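Local coordinates for protein PAN2-PAN3 deadenylation complex catalytic subunit pan2 (Neurospora crassa, PDB 4CZX) that probably acts as the catalytic subunit of a deadenylase complex that shortens mRNA poly(A) tails, the chain here being its N-terminal WD40 beta-propeller domain, at residues R213-H216 with N217-A220; V228-L231 with K232-S235. All coordinates share one frame; numbering follows the deposited sequence.

Contact 1 of 2, residues R213-H216 with N217-A220; sequences RQTH and NTPA
Over one face of the His-216 imidazole lies Asn-217 OD1, 4.0 Å above the ring plane and offset toward the rim. The two side chains run side by side in the same direction, ring and amide planes 38° apart, and they only brush each other, with His-216 NE2 3.9 Å from Asn-217 ND2. A chi1 of 76° swings the imidazole between its own backbone N and carbonyl carbon, back over the next peptide, which leaves His-216 CG 3.5 Å from Asn-217 N.

The turn itself runs from Thr-215 to Thr-218, with His-216 and Asn-217 at its corners. Thr-215 OG1 accepts the backbone N-H of Asn-217 at 2.9 Å, and Thr-218 N adds a weak bond to the same oxygen. Thr-218 N also reaches Thr-215 O, at 3.2 Å and from well above the carbonyl plane. The return bond, Thr-215 N to Thr-218 O at 2.9 Å, is almost straight, with 173° at the hydrogen. One water links Thr-215 OG1 (2.7 Å) to Thr-218 OG1, and a second donates to both Arg-213 O and Thr-218 O. Past the turn, the Ala-220 methyl packs on the backbone of Gln-214.

The guanidinium of Arg-213 points elsewhere: its NH2 bonds Asn-170 O and forms a salt bridge with a bound MES buffer molecule. Closed by the reciprocal Thr-215/Thr-218 pair, this is a type I beta turn containing an ST turn, at the tip of the exposed loop joining strands 204-210 and 225-230 of one propeller blade.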
ATOM      1  N   ARG A 213      41.268  -4.097  17.227  1.00 35.31           N
ATOM      2  CA  ARG A 213      39.976  -3.620  16.773  1.00 27.83           C
ATOM      3  C   ARG A 213      39.655  -2.295  17.478  1.00 26.63           C
ATOM      4  O   ARG A 213      40.291  -1.913  18.477  1.00 29.16           O
ATOM      5  CB  ARG A 213      38.888  -4.659  17.023  1.00 27.14           C
ATOM      6  CG  ARG A 213      38.954  -5.826  16.029  1.00 28.98           C
ATOM      7  CD  ARG A 213      37.946  -6.915  16.350  1.00 26.35           C
ATOM      8  NE  ARG A 213      38.082  -8.017  15.394  1.00 27.37           N
ATOM      9  CZ  ARG A 213      37.402  -8.104  14.254  1.00 29.12           C
ATOM     10  NH1 ARG A 213      36.547  -7.152  13.936  1.00 27.13           N
ATOM     11  NH2 ARG A 213      37.586  -9.135  13.431  1.00 27.44           N
ATOM     12  N   GLN A 214      38.680  -1.595  16.922  1.00 28.71           N
ATOM     13  CA  GLN A 214      38.349  -0.236  17.335  1.00 32.37           C
ATOM     14  C   GLN A 214      37.808  -0.172  18.758  1.00 28.24           C
ATOM     15  O   GLN A 214      36.990  -1.007  19.164  1.00 26.58           O
ATOM     16  CB  GLN A 214      37.322   0.344  16.349  1.00 26.81           C
ATOM     17  CG  GLN A 214      36.937   1.788  16.612  1.00 30.44           C
ATOM     18  CD  GLN A 214      35.897   2.272  15.617  1.00 30.08           C
ATOM     19  OE1 GLN A 214      35.210   1.471  14.969  1.00 27.88           O
ATOM     20  NE2 GLN A 214      35.746   3.588  15.518  1.00 31.25           N
ATOM     21  N   THR A 215      38.285   0.820  19.515  1.00 26.53           N
ATOM     22  CA  THR A 215      37.716   1.190  20.801  1.00 27.70           C
ATOM     23  C   THR A 215      37.565   2.700  20.851  1.00 34.48           C
ATOM     24  O   THR A 215      38.015   3.388  19.931  1.00 30.92           O
ATOM     25  CB  THR A 215      38.590   0.755  21.978  1.00 29.36           C
ATOM     26  OG1 THR A 215      39.714   1.641  22.068  1.00 30.49           O
ATOM     27  CG2 THR A 215      39.083  -0.686  21.794  1.00 33.46           C
ATOM     28  N   HIS A 216      36.964   3.237  21.913  1.00 32.28           N
ATOM     29  CA  HIS A 216      36.909   4.689  21.989  1.00 30.37           C
ATOM     30  C   HIS A 216      38.276   5.307  22.271  1.00 31.78           C
ATOM     31  O   HIS A 216      38.434   6.513  22.117  1.00 34.18           O
ATOM     32  CB  HIS A 216      35.872   5.177  23.025  1.00 31.44           C
ATOM     33  CG  HIS A 216      36.296   5.052  24.456  1.00 33.37           C
ATOM     34  ND1 HIS A 216      36.042   3.926  25.211  1.00 33.68           N
ATOM     35  CD2 HIS A 216      36.908   5.930  25.292  1.00 35.29           C
ATOM     36  CE1 HIS A 216      36.484   4.111  26.441  1.00 35.70           C
ATOM     37  NE2 HIS A 216      37.019   5.320  26.516  1.00 36.70           N
ATOM     38  N   ASN A 217      39.269   4.494  22.643  1.00 32.33           N
ATOM     39  CA  ASN A 217      40.622   5.015  22.859  1.00 33.77           C
ATOM     40  C   ASN A 217      41.445   5.023  21.568  1.00 32.88           C
ATOM     41  O   ASN A 217      42.409   5.790  21.441  1.00 34.17           O
ATOM     42  CB  ASN A 217      41.396   4.181  23.891  1.00 35.10           C
ATOM     43  CG  ASN A 217      40.886   4.335  25.305  1.00 36.67           C
ATOM     44  OD1 ASN A 217      40.564   3.339  25.953  1.00 37.15           O
ATOM     45  ND2 ASN A 217      40.868   5.570  25.816  1.00 38.07           N
ATOM     46  N   THR A 218      41.080   4.145  20.634  1.00 31.30           N
ATOM     47  CA  THR A 218      41.972   3.787  19.529  1.00 30.65           C
ATOM     48  C   THR A 218      41.215   3.333  18.288  1.00 31.97           C
ATOM     49  O   THR A 218      40.486   2.351  18.340  1.00 30.83           O
ATOM     50  CB  THR A 218      42.918   2.641  19.931  1.00 32.77           C
ATOM     51  OG1 THR A 218      43.492   2.905  21.213  1.00 32.91           O
ATOM     52  CG2 THR A 218      44.024   2.447  18.887  1.00 37.68           C
ATOM     53  N   PRO A 219      41.375   4.054  17.171  1.00 36.54           N
ATOM     54  CA  PRO A 219      40.788   3.560  15.923  1.00 38.74           C
ATOM     55  C   PRO A 219      41.524   2.306  15.463  1.00 31.31           C
ATOM     56  O   PRO A 219      42.703   2.152  15.801  1.00 30.68           O
ATOM     57  CB  PRO A 219      40.985   4.732  14.956  1.00 38.91           C
ATOM     58  CG  PRO A 219      41.085   5.948  15.862  1.00 45.87           C
ATOM     59  CD  PRO A 219      41.841   5.448  17.054  1.00 42.73           C
ATOM     60  N   ALA A 220      40.845   1.411  14.753  1.00 28.28           N
ATOM     61  CA  ALA A 220      41.527   0.247  14.189  1.00 35.34           C
ATOM     62  C   ALA A 220      42.512   0.741  13.143  1.00 42.22           C
ATOM     63  O   ALA A 220      42.130   1.427  12.192  1.00 51.68           O
ATOM     64  CB  ALA A 220      40.529  -0.747  13.573  1.00 30.19           C
TER
HETATM   65  O   HOH W   1      42.335  -0.289  18.399  1.00 33.95           O
HETATM   66  O   HOH W   2      42.246   0.715  22.476  1.00 22.76           O

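Contact 2 of 2, residues V228-L231 with K232-S235; sequences VFDL and KNMS
With CG anti to the backbone N (chi1 180°), Asp-230 reaches along the turn toward Asn-233, while a similar first torsion in Phe-229 lays its ring against Ser-235. Asp-230 OD2 receives Asn-233 ND2 at 2.8 Å on its syn side, an almost linear bond of 177° although the carboxylate and amide planes stand nearly perpendicular. Asp-230 OD1 takes the backbone N-H of Asn-233 at 3.0 Å from above the carboxylate plane, plus a weak bond from Lys-232 N. A leucine in place of Asp-230 would probably leave both Asn-233 donors without their mate and set its amide free to turn.

Asp-230 and Ser-235 form an antiparallel hydrogen-bonded pair, Asp-230 N to Ser-235 O measuring 2.8 Å. That same Ser-235 oxygen lies 3.6 Å above the centre of the Phe-229 ring. Met-234 SD meets the ring edge, 5.5 Å from its centroid, in a Met-aromatic contact, and also touches Leu-231 CD2. Met-234 and Ser-235 both face Asp-230 in a G1 beta bulge, closing the hairpin between strands 225-230 and 235-241. Phe-229 and Met-234 reach Ile-176 on strand 173-177 of the preceding blade, where Phe-229 also meets Trp-188; Leu-231 packs on Ile-205 of strand 204-210.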
ATOM      1  N   VAL A 228      52.078 -12.814   4.026  1.00 33.91           N
ATOM      2  CA  VAL A 228      52.156 -13.802   2.949  1.00 32.51           C
ATOM      3  C   VAL A 228      52.458 -15.198   3.480  1.00 34.22           C
ATOM      4  O   VAL A 228      53.354 -15.381   4.308  1.00 39.41           O
ATOM      5  CB  VAL A 228      53.254 -13.418   1.916  1.00 38.56           C
ATOM      6  CG1 VAL A 228      53.298 -14.423   0.750  1.00 35.47           C
ATOM      7  CG2 VAL A 228      53.039 -11.993   1.415  1.00 39.23           C
ATOM      8  N   PHE A 229      51.726 -16.184   2.973  1.00 37.68           N
ATOM      9  CA  PHE A 229      51.906 -17.573   3.379  1.00 37.49           C
ATOM     10  C   PHE A 229      52.068 -18.475   2.155  1.00 41.81           C
ATOM     11  O   PHE A 229      51.327 -18.340   1.184  1.00 39.15           O
ATOM     12  CB  PHE A 229      50.717 -18.038   4.230  1.00 35.75           C
ATOM     13  CG  PHE A 229      50.916 -19.386   4.867  1.00 33.39           C
ATOM     14  CD1 PHE A 229      51.503 -19.489   6.117  1.00 40.38           C
ATOM     15  CD2 PHE A 229      50.499 -20.546   4.223  1.00 36.24           C
ATOM     16  CE1 PHE A 229      51.689 -20.720   6.715  1.00 42.04           C
ATOM     17  CE2 PHE A 229      50.690 -21.786   4.814  1.00 41.82           C
ATOM     18  CZ  PHE A 229      51.293 -21.868   6.072  1.00 39.29           C
ATOM     19  N   ASP A 230      53.042 -19.380   2.222  1.00 42.33           N
ATOM     20  CA  ASP A 230      53.350 -20.326   1.151  1.00 41.00           C
ATOM     21  C   ASP A 230      52.466 -21.557   1.277  1.00 40.03           C
ATOM     22  O   ASP A 230      52.671 -22.369   2.170  1.00 43.15           O
ATOM     23  CB  ASP A 230      54.836 -20.713   1.219  1.00 40.27           C
ATOM     24  CG  ASP A 230      55.263 -21.709   0.133  1.00 46.60           C
ATOM     25  OD1 ASP A 230      54.415 -22.299  -0.580  1.00 46.82           O
ATOM     26  OD2 ASP A 230      56.490 -21.908   0.013  1.00 49.61           O
ATOM     27  N   LEU A 231      51.493 -21.700   0.380  1.00 38.05           N
ATOM     28  CA  LEU A 231      50.525 -22.792   0.469  1.00 43.40           C
ATOM     29  C   LEU A 231      51.100 -24.110  -0.036  1.00 52.73           C
ATOM     30  O   LEU A 231      50.670 -25.187   0.380  1.00 49.29           O
ATOM     31  CB  LEU A 231      49.248 -22.460  -0.317  1.00 42.19           C
ATOM     32  CG  LEU A 231      48.014 -22.038   0.477  1.00 44.50           C
ATOM     33  CD1 LEU A 231      46.751 -22.202  -0.358  1.00 39.50           C
ATOM     34  CD2 LEU A 231      47.903 -22.793   1.807  1.00 42.60           C
ATOM     35  N   LYS A 232      52.072 -24.015  -0.937  1.00 56.38           N
ATOM     36  CA  LYS A 232      52.689 -25.190  -1.524  1.00 62.12           C
ATOM     37  C   LYS A 232      53.504 -25.936  -0.472  1.00 62.83           C
ATOM     38  O   LYS A 232      53.362 -27.145  -0.300  1.00 66.21           O
ATOM     39  CB  LYS A 232      53.566 -24.785  -2.713  1.00 67.28           C
ATOM     40  CG  LYS A 232      54.054 -25.938  -3.582  1.00 74.83           C
ATOM     41  CD  LYS A 232      55.060 -25.441  -4.614  1.00 80.07           C
ATOM     42  CE  LYS A 232      55.754 -26.591  -5.332  1.00 89.02           C
ATOM     43  NZ  LYS A 232      54.795 -27.417  -6.118  1.00 93.42           N
ATOM     44  N   ASN A 233      54.338 -25.198   0.248  1.00 57.79           N
ATOM     45  CA  ASN A 233      55.208 -25.796   1.250  1.00 56.02           C
ATOM     46  C   ASN A 233      54.754 -25.541   2.689  1.00 55.82           C
ATOM     47  O   ASN A 233      55.481 -25.852   3.633  1.00 55.11           O
ATOM     48  CB  ASN A 233      56.641 -25.289   1.049  1.00 64.93           C
ATOM     49  CG  ASN A 233      57.114 -25.444  -0.391  1.00 67.60           C
ATOM     50  OD1 ASN A 233      57.435 -26.547  -0.835  1.00 70.13           O
ATOM     51  ND2 ASN A 233      57.150 -24.337  -1.128  1.00 66.05           N
ATOM     52  N   MET A 234      53.558 -24.967   2.838  1.00 56.90           N
ATOM     53  CA  MET A 234      52.917 -24.735   4.141  1.00 51.84           C
ATOM     54  C   MET A 234      53.788 -24.028   5.176  1.00 47.94           C
ATOM     55  O   MET A 234      53.948 -24.518   6.292  1.00 52.41           O
ATOM     56  CB  MET A 234      52.422 -26.058   4.730  1.00 51.54           C
ATOM     57  CG  MET A 234      51.303 -26.708   3.928  1.00 50.81           C
ATOM     58  SD  MET A 234      49.778 -25.742   3.964  1.00 52.72           S
ATOM     59  CE  MET A 234      49.063 -26.289   5.508  1.00 52.43           C
ATOM     60  N   SER A 235      54.334 -22.870   4.814  1.00 44.36           N
ATOM     61  CA  SER A 235      55.110 -22.073   5.757  1.00 50.31           C
ATOM     62  C   SER A 235      54.957 -20.586   5.457  1.00 48.43           C
ATOM     63  O   SER A 235      54.633 -20.199   4.335  1.00 44.24           O
ATOM     64  CB  SER A 235      56.596 -22.472   5.727  1.00 58.12           C
ATOM     65  OG  SER A 235      57.214 -22.061   4.520  1.00 56.19           O
TER

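Overall arrangement
The two contacts belong to one blade of the propeller and flank strand 225-230: contact 1 lies in the loop that leads into it, contact 2 at the turn that leaves it for strand 235-241. Their centres are 32 Å apart and they do not touch. Contact 1 is a surface turn beyond any regular strand, built from backbone and hydroxyl bonds with bridging waters and hardly any apolar packing. Contact 2 is partly buried; it joins a carboxylate that grips its own turn to an aromatic and sulfur cluster set against the neighbouring blade. Both turns are closed by a pair of residues bonded both ways, but in contact 2 that pair, Asp-230 with Ser-235, continues a regular sheet.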